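Side-chain contacts in Tle cognate immunity protein 4 C-terminal domain-containing protein (Pseudomonas aeruginosa PAO1, PDB 4R1D), which probably protects its own cell as the immunity partner of the type VI secretion lipase effector Tle4, with which it forms a complex: residues G12-D17 with E162-G167; L257-A262 with D293-R298; A26-W31 with P145-D150; G215-G220 with E286-I291. One frame throughout, in Å; residues are numbered along the deposited sequence.

Contact 1: G12-D17 with E162-G167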
loop_
_atom_site.group_PDB
_atom_site.type_symbol
_atom_site.label_atom_id
_atom_site.label_comp_id
_atom_site.label_asym_id
_atom_site.label_seq_id
_atom_site.Cartn_x
_atom_site.Cartn_y
_atom_site.Cartn_z
ATOM N N GLY B 12 2.035 2.746 26.894
ATOM C CA GLY B 12 3.458 2.433 26.898
ATOM C C GLY B 12 4.101 2.963 28.168
ATOM O O GLY B 12 3.635 2.652 29.271
ATOM N N ARG B 13 5.150 3.775 28.023
ATOM C CA ARG B 13 5.859 4.323 29.184
ATOM C C ARG B 13 5.281 5.655 29.624
ATOM O O ARG B 13 5.771 6.257 30.582
ATOM C CB ARG B 13 7.358 4.521 28.874
ATOM C CG ARG B 13 8.072 3.283 28.342
ATOM C CD ARG B 13 8.468 2.293 29.441
ATOM N NE ARG B 13 8.833 0.981 28.897
ATOM C CZ ARG B 13 9.320 -0.026 29.621
ATOM N NH1 ARG B 13 9.529 0.136 30.925
ATOM N NH2 ARG B 13 9.603 -1.191 29.048
ATOM N N PHE B 14 4.236 6.113 28.939
ATOM C CA PHE B 14 3.781 7.492 29.090
ATOM C C PHE B 14 2.371 7.652 29.651
ATOM O O PHE B 14 1.591 6.706 29.676
ATOM C CB PHE B 14 3.921 8.241 27.752
ATOM C CG PHE B 14 5.356 8.517 27.383
ATOM C CD1 PHE B 14 5.919 9.764 27.622
ATOM C CD2 PHE B 14 6.151 7.513 26.852
ATOM C CE1 PHE B 14 7.240 10.011 27.318
ATOM C CE2 PHE B 14 7.485 7.755 26.546
ATOM C CZ PHE B 14 8.026 9.002 26.779
ATOM N N LEU B 15 2.071 8.867 30.095
ATOM C CA LEU B 15 0.716 9.267 30.481
ATOM C C LEU B 15 0.274 10.441 29.610
ATOM O O LEU B 15 1.102 11.232 29.160
ATOM C CB LEU B 15 0.693 9.735 31.946
ATOM C CG LEU B 15 1.186 8.779 33.028
ATOM C CD1 LEU B 15 1.207 9.503 34.375
ATOM C CD2 LEU B 15 0.308 7.548 33.095
ATOM N N ILE B 16 -1.034 10.562 29.401
ATOM C CA ILE B 16 -1.605 11.690 28.689
ATOM C C ILE B 16 -3.040 11.866 29.165
ATOM O O ILE B 16 -3.698 10.888 29.508
ATOM C CB ILE B 16 -1.589 11.461 27.156
ATOM C CG1 ILE B 16 -1.887 12.766 26.417
ATOM C CG2 ILE B 16 -2.577 10.357 26.756
ATOM C CD1 ILE B 16 -1.741 12.655 24.889
ATOM N N ASP B 17 -3.522 13.108 29.194
ATOM C CA ASP B 17 -4.900 13.376 29.597
ATOM C C ASP B 17 -5.798 13.653 28.396
ATOM O O ASP B 17 -5.407 14.375 27.487
ATOM C CB ASP B 17 -4.954 14.575 30.554
ATOM C CG ASP B 17 -4.060 14.395 31.783
ATOM O OD1 ASP B 17 -3.663 13.257 32.101
ATOM O OD2 ASP B 17 -3.753 15.409 32.439
ATOM N N GLU B 162 9.901 -1.284 21.426
ATOM C CA GLU B 162 8.516 -1.158 21.860
ATOM C C GLU B 162 7.921 0.108 21.263
ATOM O O GLU B 162 8.616 1.102 21.061
ATOM C CB GLU B 162 8.419 -1.146 23.407
ATOM C CG GLU B 162 9.187 -0.029 24.077
ATOM C CD GLU B 162 9.104 -0.080 25.596
ATOM O OE1 GLU B 162 9.012 -1.198 26.149
ATOM O OE2 GLU B 162 9.125 1.003 26.223
ATOM N N ARG B 163 6.626 0.069 20.977
ATOM C CA ARG B 163 5.987 1.158 20.264
ATOM C C ARG B 163 4.505 1.112 20.553
ATOM O O ARG B 163 3.947 0.036 20.779
ATOM C CB ARG B 163 6.245 1.006 18.746
ATOM C CG ARG B 163 5.366 1.890 17.848
ATOM C CD ARG B 163 5.910 1.945 16.416
ATOM N NE ARG B 163 5.870 0.659 15.711
ATOM C CZ ARG B 163 4.846 0.254 14.964
ATOM N NH1 ARG B 163 3.757 1.016 14.842
ATOM N NH2 ARG B 163 4.906 -0.909 14.336
ATOM N N PHE B 164 3.877 2.280 20.568
ATOM C CA PHE B 164 2.423 2.349 20.557
ATOM C C PHE B 164 1.930 3.409 19.592
ATOM O O PHE B 164 2.671 4.300 19.173
ATOM C CB PHE B 164 1.849 2.588 21.968
ATOM C CG PHE B 164 2.132 3.963 22.540
ATOM C CD1 PHE B 164 1.394 5.069 22.148
ATOM C CD2 PHE B 164 3.124 4.136 23.490
ATOM C CE1 PHE B 164 1.657 6.334 22.684
ATOM C CE2 PHE B 164 3.385 5.387 24.045
ATOM C CZ PHE B 164 2.652 6.486 23.648
ATOM N N GLY B 165 0.661 3.303 19.234
ATOM C CA GLY B 165 0.003 4.358 18.505
ATOM C C GLY B 165 -1.424 4.408 19.000
ATOM O O GLY B 165 -2.081 3.371 19.110
ATOM N N VAL B 166 -1.890 5.617 19.291
ATOM C CA VAL B 166 -3.218 5.830 19.832
ATOM C C VAL B 166 -3.891 6.877 18.984
ATOM O O VAL B 166 -3.282 7.884 18.648
ATOM C CB VAL B 166 -3.162 6.327 21.301
ATOM C CG1 VAL B 166 -4.566 6.541 21.833
ATOM C CG2 VAL B 166 -2.404 5.333 22.163
ATOM N N GLY B 167 -5.139 6.619 18.614
ATOM C CA GLY B 167 -5.916 7.542 17.809
ATOM C C GLY B 167 -7.172 7.938 18.562
ATOM O O GLY B 167 -7.794 7.100 19.205
#

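Contact 2: L257-A262 with D293-R298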
loop_
_atom_site.group_PDB
_atom_site.type_symbol
_atom_site.label_atom_id
_atom_site.label_comp_id
_atom_site.label_asym_id
_atom_site.label_seq_id
_atom_site.Cartn_x
_atom_site.Cartn_y
_atom_site.Cartn_z
ATOM N N LEU B 257 8.813 10.471 19.990
ATOM C CA LEU B 257 7.438 10.714 20.415
ATOM C C LEU B 257 6.766 11.664 19.439
ATOM O O LEU B 257 7.321 12.690 19.088
ATOM C CB LEU B 257 7.414 11.342 21.814
ATOM C CG LEU B 257 6.221 11.081 22.735
ATOM C CD1 LEU B 257 6.226 9.640 23.190
ATOM C CD2 LEU B 257 6.277 12.008 23.942
ATOM N N THR B 258 5.562 11.326 19.001
ATOM C CA THR B 258 4.842 12.261 18.160
ATOM C C THR B 258 3.432 12.478 18.701
ATOM O O THR B 258 2.841 11.590 19.323
ATOM C CB THR B 258 4.749 11.798 16.674
ATOM O OG1 THR B 258 4.066 10.540 16.600
ATOM C CG2 THR B 258 6.149 11.666 16.048
ATOM N N ALA B 259 2.933 13.679 18.472
ATOM C CA ALA B 259 1.540 14.017 18.721
ATOM C C ALA B 259 1.075 14.809 17.514
ATOM O O ALA B 259 1.801 15.665 16.998
ATOM C CB ALA B 259 1.406 14.853 20.010
ATOM N N GLY B 260 -0.132 14.520 17.039
ATOM C CA GLY B 260 -0.634 15.199 15.856
ATOM C C GLY B 260 -2.128 15.379 15.952
ATOM O O GLY B 260 -2.817 14.549 16.530
ATOM N N LEU B 261 -2.618 16.480 15.402
ATOM C CA LEU B 261 -4.049 16.716 15.335
ATOM C C LEU B 261 -4.373 17.181 13.934
ATOM O O LEU B 261 -3.800 18.153 13.446
ATOM C CB LEU B 261 -4.464 17.775 16.359
ATOM C CG LEU B 261 -5.954 18.119 16.398
ATOM C CD1 LEU B 261 -6.710 16.990 17.038
ATOM C CD2 LEU B 261 -6.169 19.414 17.197
ATOM N N ALA B 262 -5.282 16.476 13.275
ATOM C CA ALA B 262 -5.639 16.829 11.908
ATOM C C ALA B 262 -7.145 17.000 11.746
ATOM O O ALA B 262 -7.937 16.316 12.403
ATOM C CB ALA B 262 -5.161 15.779 10.961
ATOM N N ASP B 293 0.378 19.357 26.452
ATOM C CA ASP B 293 1.013 19.737 27.707
ATOM C C ASP B 293 0.789 18.707 28.822
ATOM O O ASP B 293 1.422 18.786 29.867
ATOM C CB ASP B 293 0.549 21.125 28.149
ATOM C CG ASP B 293 1.172 22.237 27.331
ATOM O OD1 ASP B 293 2.290 22.053 26.795
ATOM O OD2 ASP B 293 0.540 23.308 27.226
ATOM N N SER B 294 -0.096 17.736 28.589
ATOM C CA SER B 294 -0.350 16.682 29.567
ATOM C C SER B 294 0.531 15.445 29.361
ATOM O O SER B 294 0.470 14.500 30.144
ATOM C CB SER B 294 -1.830 16.277 29.562
ATOM O OG SER B 294 -2.120 15.355 28.522
ATOM N N ILE B 295 1.334 15.437 28.297
ATOM C CA ILE B 295 2.188 14.288 28.002
ATOM C C ILE B 295 3.390 14.224 28.937
ATOM O O ILE B 295 4.166 15.181 29.033
ATOM C CB ILE B 295 2.713 14.342 26.551
ATOM C CG1 ILE B 295 1.534 14.370 25.567
ATOM C CG2 ILE B 295 3.699 13.200 26.290
ATOM C CD1 ILE B 295 1.950 14.592 24.102
ATOM N N ARG B 296 3.541 13.102 29.627
ATOM C CA ARG B 296 4.704 12.892 30.483
ATOM C C ARG B 296 5.016 11.413 30.676
ATOM O O ARG B 296 4.132 10.563 30.589
ATOM C CB ARG B 296 4.534 13.602 31.841
ATOM C CG ARG B 296 3.564 12.942 32.828
ATOM C CD ARG B 296 2.127 13.262 32.500
ATOM N NE ARG B 296 1.237 13.006 33.643
ATOM C CZ ARG B 296 -0.084 13.157 33.615
ATOM N NH1 ARG B 296 -0.694 13.548 32.502
ATOM N NH2 ARG B 296 -0.806 12.913 34.706
ATOM N N VAL B 297 6.286 11.111 30.926
ATOM C CA VAL B 297 6.701 9.771 31.272
ATOM C C VAL B 297 5.990 9.385 32.554
ATOM O O VAL B 297 5.870 10.197 33.469
ATOM C CB VAL B 297 8.218 9.709 31.525
ATOM C CG1 VAL B 297 8.622 8.322 31.983
ATOM C CG2 VAL B 297 8.978 10.099 30.274
ATOM N N ARG B 298 5.514 8.150 32.622
ATOM C CA ARG B 298 4.838 7.687 33.823
ATOM C C ARG B 298 5.854 7.630 34.957
ATOM O O ARG B 298 6.866 6.943 34.837
ATOM C CB ARG B 298 4.233 6.300 33.600
ATOM C CG ARG B 298 3.366 5.822 34.769
ATOM C CD ARG B 298 2.738 4.459 34.513
ATOM N NE ARG B 298 3.663 3.356 34.768
ATOM C CZ ARG B 298 4.288 2.664 33.826
ATOM N NH1 ARG B 298 4.088 2.951 32.537
ATOM N NH2 ARG B 298 5.106 1.675 34.166
#

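Contact 3: A26-W31 with P145-D150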
loop_
_atom_site.group_PDB
_atom_site.type_symbol
_atom_site.label_atom_id
_atom_site.label_comp_id
_atom_site.label_asym_id
_atom_site.label_seq_id
_atom_site.Cartn_x
_atom_site.Cartn_y
_atom_site.Cartn_z
ATOM N N ALA B 26 -6.316 2.096 20.376
ATOM C CA ALA B 26 -4.888 1.960 20.648
ATOM C C ALA B 26 -4.310 0.665 20.107
ATOM O O ALA B 26 -4.988 -0.366 20.049
ATOM C CB ALA B 26 -4.615 2.057 22.129
ATOM N N GLY B 27 -3.033 0.726 19.753
ATOM C CA GLY B 27 -2.283 -0.447 19.361
ATOM C C GLY B 27 -0.907 -0.419 19.999
ATOM O O GLY B 27 -0.331 0.659 20.192
ATOM N N TYR B 28 -0.386 -1.607 20.308
ATOM C CA TYR B 28 0.898 -1.761 20.987
ATOM C C TYR B 28 1.710 -2.774 20.226
ATOM O O TYR B 28 1.164 -3.770 19.751
ATOM C CB TYR B 28 0.688 -2.255 22.417
ATOM C CG TYR B 28 -0.220 -1.340 23.172
ATOM C CD1 TYR B 28 0.279 -0.192 23.766
ATOM C CD2 TYR B 28 -1.579 -1.600 23.256
ATOM C CE1 TYR B 28 -0.546 0.675 24.438
ATOM C CE2 TYR B 28 -2.426 -0.735 23.937
ATOM C CZ TYR B 28 -1.897 0.398 24.526
ATOM O OH TYR B 28 -2.711 1.272 25.206
ATOM N N TYR B 29 3.010 -2.526 20.116
ATOM C CA TYR B 29 3.858 -3.345 19.263
ATOM C C TYR B 29 5.167 -3.656 19.975
ATOM O O TYR B 29 5.814 -2.757 20.520
ATOM C CB TYR B 29 4.142 -2.604 17.937
ATOM C CG TYR B 29 2.895 -2.029 17.299
ATOM C CD1 TYR B 29 2.396 -0.798 17.700
ATOM C CD2 TYR B 29 2.224 -2.718 16.294
ATOM C CE1 TYR B 29 1.253 -0.264 17.128
ATOM C CE2 TYR B 29 1.058 -2.186 15.708
ATOM C CZ TYR B 29 0.590 -0.966 16.134
ATOM O OH TYR B 29 -0.544 -0.424 15.571
ATOM N N LEU B 30 5.546 -4.931 19.948
ATOM C CA LEU B 30 6.767 -5.398 20.589
ATOM C C LEU B 30 7.671 -6.021 19.524
ATOM O O LEU B 30 7.246 -6.915 18.791
ATOM C CB LEU B 30 6.408 -6.437 21.652
ATOM C CG LEU B 30 7.503 -6.942 22.578
ATOM C CD1 LEU B 30 8.090 -5.800 23.409
ATOM C CD2 LEU B 30 6.916 -8.034 23.463
ATOM N N TRP B 31 8.914 -5.547 19.458
ATOM C CA TRP B 31 9.846 -5.974 18.423
ATOM C C TRP B 31 9.165 -5.869 17.060
ATOM O O TRP B 31 9.384 -6.683 16.174
ATOM C CB TRP B 31 10.377 -7.385 18.709
ATOM C CG TRP B 31 11.133 -7.446 20.018
ATOM C CD1 TRP B 31 10.671 -7.921 21.212
ATOM C CD2 TRP B 31 12.470 -6.997 20.256
ATOM N NE1 TRP B 31 11.635 -7.785 22.183
ATOM C CE2 TRP B 31 12.753 -7.223 21.620
ATOM C CE3 TRP B 31 13.453 -6.413 19.450
ATOM C CZ2 TRP B 31 13.980 -6.896 22.195
ATOM C CZ3 TRP B 31 14.673 -6.094 20.019
ATOM C CH2 TRP B 31 14.927 -6.333 21.379
ATOM N N PRO B 145 7.921 0.077 37.190
ATOM C CA PRO B 145 8.372 0.353 35.817
ATOM C C PRO B 145 7.770 -0.647 34.839
ATOM O O PRO B 145 7.578 -1.815 35.190
ATOM C CB PRO B 145 9.887 0.136 35.893
ATOM C CG PRO B 145 10.235 0.342 37.341
ATOM C CD PRO B 145 9.049 -0.164 38.111
ATOM N N GLY B 146 7.478 -0.205 33.621
ATOM C CA GLY B 146 6.974 -1.122 32.613
ATOM C C GLY B 146 6.200 -0.446 31.500
ATOM O O GLY B 146 5.901 0.746 31.581
ATOM N N PHE B 147 5.859 -1.234 30.482
ATOM C CA PHE B 147 5.204 -0.754 29.271
ATOM C C PHE B 147 3.717 -1.130 29.302
ATOM O O PHE B 147 3.365 -2.303 29.219
ATOM C CB PHE B 147 5.909 -1.387 28.067
ATOM C CG PHE B 147 5.432 -0.877 26.734
ATOM C CD1 PHE B 147 5.991 0.260 26.167
ATOM C CD2 PHE B 147 4.444 -1.547 26.040
ATOM C CE1 PHE B 147 5.553 0.719 24.931
ATOM C CE2 PHE B 147 4.007 -1.089 24.817
ATOM C CZ PHE B 147 4.558 0.042 24.262
ATOM N N CYS B 148 2.850 -0.135 29.442
ATOM C CA CYS B 148 1.423 -0.388 29.587
ATOM C C CYS B 148 0.759 -0.701 28.261
ATOM O O CYS B 148 0.991 -0.016 27.276
ATOM C CB CYS B 148 0.719 0.800 30.235
ATOM S SG CYS B 148 1.038 0.968 32.027
ATOM N N ILE B 149 -0.070 -1.738 28.266
ATOM C CA ILE B 149 -0.909 -2.083 27.124
ATOM C C ILE B 149 -2.338 -2.275 27.655
ATOM O O ILE B 149 -2.605 -1.975 28.823
ATOM C CB ILE B 149 -0.388 -3.356 26.426
ATOM C CG1 ILE B 149 -0.492 -4.569 27.357
ATOM C CG2 ILE B 149 1.078 -3.158 25.989
ATOM C CD1 ILE B 149 -0.125 -5.887 26.706
ATOM N N ASP B 150 -3.255 -2.766 26.821
ATOM C CA ASP B 150 -4.617 -3.024 27.284
ATOM C C ASP B 150 -4.597 -3.973 28.476
ATOM O O ASP B 150 -4.074 -5.078 28.373
ATOM C CB ASP B 150 -5.455 -3.686 26.194
ATOM C CG ASP B 150 -5.423 -2.929 24.899
ATOM O OD1 ASP B 150 -6.269 -2.031 24.709
ATOM O OD2 ASP B 150 -4.545 -3.227 24.077
HETATM O O HOH W 1 -4.541 -2.758 21.461
HETATM O O HOH W 2 -5.159 0.825 25.871
#

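Contact 4: G215-G220 with E286-I291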
loop_
_atom_site.group_PDB
_atom_site.type_symbol
_atom_site.label_atom_id
_atom_site.label_comp_id
_atom_site.label_asym_id
_atom_site.label_seq_id
_atom_site.Cartn_x
_atom_site.Cartn_y
_atom_site.Cartn_z
ATOM N N GLY B 215 7.868 26.273 16.129
ATOM C CA GLY B 215 8.985 26.443 17.037
ATOM C C GLY B 215 9.023 25.400 18.126
ATOM O O GLY B 215 8.450 24.327 17.983
ATOM N N LYS B 216 9.700 25.724 19.224
ATOM C CA LYS B 216 9.835 24.789 20.332
ATOM C C LYS B 216 8.559 24.703 21.157
ATOM O O LYS B 216 7.838 25.689 21.315
ATOM C CB LYS B 216 11.011 25.186 21.224
ATOM C CG LYS B 216 12.309 25.343 20.462
ATOM C CD LYS B 216 13.494 25.429 21.398
ATOM C CE LYS B 216 14.802 25.473 20.622
ATOM N NZ LYS B 216 15.972 25.606 21.543
ATOM N N HIS B 217 8.290 23.506 21.671
ATOM C CA HIS B 217 7.162 23.274 22.568
ATOM C C HIS B 217 7.564 22.185 23.542
ATOM O O HIS B 217 7.105 21.052 23.462
ATOM C CB HIS B 217 5.893 22.879 21.803
ATOM C CG HIS B 217 4.673 22.796 22.669
ATOM N ND1 HIS B 217 3.395 22.957 22.177
ATOM C CD2 HIS B 217 4.538 22.568 23.997
ATOM C CE1 HIS B 217 2.526 22.830 23.165
ATOM N NE2 HIS B 217 3.194 22.599 24.282
ATOM N N PRO B 218 8.469 22.528 24.460
ATOM C CA PRO B 218 8.870 21.582 25.494
ATOM C C PRO B 218 7.668 21.291 26.376
ATOM O O PRO B 218 6.804 22.158 26.524
ATOM C CB PRO B 218 9.933 22.357 26.282
ATOM C CG PRO B 218 9.599 23.799 26.057
ATOM C CD PRO B 218 9.043 23.872 24.663
ATOM N N VAL B 219 7.599 20.068 26.892
ATOM C CA VAL B 219 6.578 19.656 27.850
ATOM C C VAL B 219 7.362 18.987 28.958
ATOM O O VAL B 219 7.833 17.843 28.822
ATOM C CB VAL B 219 5.571 18.651 27.244
ATOM C CG1 VAL B 219 4.560 18.204 28.302
ATOM C CG2 VAL B 219 4.869 19.266 26.051
ATOM N N GLY B 220 7.542 19.715 30.052
ATOM C CA GLY B 220 8.442 19.251 31.089
ATOM C C GLY B 220 9.804 19.016 30.471
ATOM O O GLY B 220 10.300 19.853 29.720
ATOM N N GLU B 286 -6.300 25.602 21.705
ATOM C CA GLU B 286 -6.541 25.348 23.123
ATOM C C GLU B 286 -6.581 23.850 23.424
ATOM O O GLU B 286 -5.937 23.370 24.371
ATOM C CB GLU B 286 -7.853 25.998 23.565
ATOM C CG GLU B 286 -8.177 25.798 25.044
ATOM C CD GLU B 286 -9.475 26.481 25.452
ATOM O OE1 GLU B 286 -10.548 26.104 24.923
ATOM O OE2 GLU B 286 -9.413 27.403 26.293
ATOM N N LEU B 287 -7.342 23.119 22.620
ATOM C CA LEU B 287 -7.452 21.677 22.787
ATOM C C LEU B 287 -6.082 21.041 22.570
ATOM O O LEU B 287 -5.617 20.260 23.382
ATOM C CB LEU B 287 -8.498 21.089 21.830
ATOM C CG LEU B 287 -8.738 19.578 21.950
ATOM C CD1 LEU B 287 -9.241 19.194 23.344
ATOM C CD2 LEU B 287 -9.678 19.063 20.866
ATOM N N TRP B 288 -5.441 21.395 21.462
ATOM C CA TRP B 288 -4.079 20.949 21.168
ATOM C C TRP B 288 -3.112 21.158 22.345
ATOM O O TRP B 288 -2.489 20.214 22.824
ATOM C CB TRP B 288 -3.585 21.694 19.930
ATOM C CG TRP B 288 -2.119 21.550 19.629
ATOM C CD1 TRP B 288 -1.150 22.494 19.815
ATOM C CD2 TRP B 288 -1.467 20.411 19.059
ATOM N NE1 TRP B 288 0.072 22.014 19.400
ATOM C CE2 TRP B 288 -0.097 20.737 18.926
ATOM C CE3 TRP B 288 -1.906 19.148 18.638
ATOM C CZ2 TRP B 288 0.837 19.846 18.388
ATOM C CZ3 TRP B 288 -0.974 18.259 18.106
ATOM C CH2 TRP B 288 0.381 18.615 17.991
ATOM N N ASP B 289 -2.979 22.393 22.813
ATOM C CA ASP B 289 -2.066 22.681 23.913
ATOM C C ASP B 289 -2.413 21.905 25.172
ATOM O O ASP B 289 -1.529 21.403 25.868
ATOM C CB ASP B 289 -2.036 24.176 24.238
ATOM C CG ASP B 289 -1.253 24.979 23.223
ATOM O OD1 ASP B 289 -0.294 24.429 22.652
ATOM O OD2 ASP B 289 -1.598 26.158 22.999
ATOM N N THR B 290 -3.700 21.814 25.469
ATOM C CA THR B 290 -4.126 21.143 26.694
ATOM C C THR B 290 -3.725 19.662 26.676
ATOM O O THR B 290 -3.181 19.139 27.653
ATOM C CB THR B 290 -5.641 21.324 26.924
ATOM O OG1 THR B 290 -5.944 22.729 26.940
ATOM C CG2 THR B 290 -6.072 20.690 28.249
ATOM N N ILE B 291 -3.968 18.995 25.553
ATOM C CA ILE B 291 -3.553 17.600 25.419
ATOM C C ILE B 291 -2.034 17.422 25.432
ATOM O O ILE B 291 -1.502 16.606 26.178
ATOM C CB ILE B 291 -4.123 16.955 24.145
ATOM C CG1 ILE B 291 -5.640 16.814 24.248
ATOM C CG2 ILE B 291 -3.518 15.577 23.945
ATOM C CD1 ILE B 291 -6.284 16.290 22.980
#

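Contact 1: G12-D17 with E162-G167
Arg13 and Glu162 form the polar half of this contact, a salt bridge made side-on. NE of Arg13 gives its hydrogen to OE2 of Glu162 at 2.7 Å, and NH2 of Arg13 reaches OE1 of Glu162 at 3.0 Å in a nearly straight bond, 169° at the hydrogen. Both oxygens offer their syn lone pairs, and the guanidinium and carboxylate planes lie only 26° apart. A bend at chi2 (-80°) swings the arginine from the loop before strand 14-18 to the carboxylate. The pair is buried; Gly156 O takes NH1 of Arg13, and Gln160 NE2 is a second donor to OE1 of Glu162, which together fix the rotation of both groups.

These bonds tie the short antiparallel sheet of 7-11, 14-18 and 296-297 over strand 162-169, joining segments from the N-terminal and C-terminal family regions of the immunity protein.

Apolar contacts continue along the same strand. Phe164 lies with CD2 3.8 Å from CA of Gly12, whose lack of a side chain lets the ring come so near the backbone. At the edge of the Phe164 ring stands Phe14, its CD2 4.5 Å from CE2 of Phe164, a loose approach, while Phe180 meets Phe164 edge-to-face.

Contact 2: L257-A262 with D293-R298
Ile295 packs against Leu257 and Ala259 with two separate branches, a small worked example of how one beta-branched residue can serve two neighbours. Its CB points toward strand 256-263, and there the side chain divides. CG2, the short branch, stands anti to the backbone N; in the conformer described for Leu257, a residue modelled in two, CG2 of Ile295 comes 3.7 Å from CD2 of Leu257. The longer branch leaves through CG1, which lies beside the backbone N (chi1 -59°), and runs on extended, chi2 being 173°. This carries CD1 to the methyl group of Ala259, where CD1 of Ile295 and CB of Ala259 are 4.1 Å apart, the firmer half of the contact. The fork thus spans two residues whose CB atoms leave the same face of the strand, separated by Thr258, which points the other way. Leu257 and Ile295 run in opposing directions, and their closest touch is methyl to methyl.

Arg296, whose side chain starts off away from strand 256-263, uses NH1 to bond back to O of Ser294 at 2.8 Å and also to pair with Asp17. Ile16 and Leu222 flank Ile295 as well. The contact is plain hydrophobic core packing, in which the segment following helix 281-292 lays an apolar side chain on one face of an antiparallel strand, beside Trp243 of the adjoining strand 236-245.

Contact 3: A26-W31 with P145-D150
Tyr28 spreads its ring over the backbone of Ile149, whose CA sits 3.7 Å from the ring centroid and 8° off the normal, a CH-pi contact centred on the face. The strands that carry them, 23-30 and 146-149, run roughly antiparallel at 140° but belong to different sheets: their axes come no closer than 8.2 Å, and side chains fill the interval. The contact packs strand 23-30, from the N-terminal family region, against the edge strand 146-149 of a small three-stranded antiparallel sheet.

Ile149 adds its CG2 methyl, 3.6 Å from CG of Tyr28. CG1 of Ile149 takes the position between backbone N and carbonyl carbon, which puts CG2 beside the backbone N, next to the root of the tyrosine ring. CE2 of Phe147 approaches CD1 of Tyr28 obliquely at 4.0 Å, and the carbonyl O of Cys148 lies near CE1.

Across the ring, Asp150 brings OD2 to the edge at CE2 of Tyr28, with the carboxylate plane turned 84° from the ring. Two waters extend this polar end. One donates to both Ala26 O and OD2 of Asp150; the other, in the ring plane with its oxygen 2.6 Å from OH of Tyr28, donates a longer bond, 3.3 Å, to OD1 of Asp150.

Contact 4: G215-G220 with E286-I291
The backbones of 215-220 and 286-291 stay well apart, CA of His217 and CA of Asp289 being 9.3 Å from each other where they approach most nearly, so side chains must span the distance between the extended chain and the helix. His217 does most of this. Its CG stands anti to the backbone N (chi1 -173°), which sends the imidazole straight out toward the helix. There CE1 of His217 comes 3.3 Å from OD1 of Asp289; the oxygen lies at the ring edge, near its plane, while the carboxylate itself is turned 62° from the ring. ND1 of His217 is farther from the same oxygen, at 4.0 Å, and its hydrogen-bond partner is Glu226 OE1.

The arrangement joins the corner after strand 209-214 to helix 281-292 in the C-terminal family region, with the strand pair 225-233 and 236-245 supplying much of the surroundings. Trp288 comes to the imidazole obliquely, its NE1 4.4 Å from ND1 of His217. The two nitrogens share an outside partner, for NE1 of Trp288 also bonds to Glu226 OE1, and the rings are thereby held to one carboxylate. NE2 of His217 bonds to Asp293. With acidic groups near both nitrogens and at CE1, the imidazole may be biased toward its protonated form. Asp289 has its own strong partner, a salt bridge from OD2 to Arg213.

On the helix itself, O of Glu286 is gripped twice: Thr290 N reaches it at 2.9 Å, and Thr290 OG1 at 2.6 Å from the opposite face of the carbonyl plane.

Contact 1 lies between contacts 2 and 3, about 8 Å from each between centres, while those two are about 16 Å apart. Contacts 1 and 2 share the small sheet, where Leu15 N meets Arg296 O at 2.7 Å. In contact 3, strand 23-30 pairs with 162-169 of contact 1 through Gly27 N and Gly165 O. Arg298 NH2 links contact 2 to contact 3 at Gly146 O. Contact 4 adjoins contact 2, joined by Asp293 OD1 and His217 NE2 at 2.7 Å, but lies about 24 Å from contact 3 between centres. From the segments of contacts 1 and 3, Arg163 and Tyr29 each hydrogen-bond to the partner chain of the complex, whereas contact 4 touches no other chain.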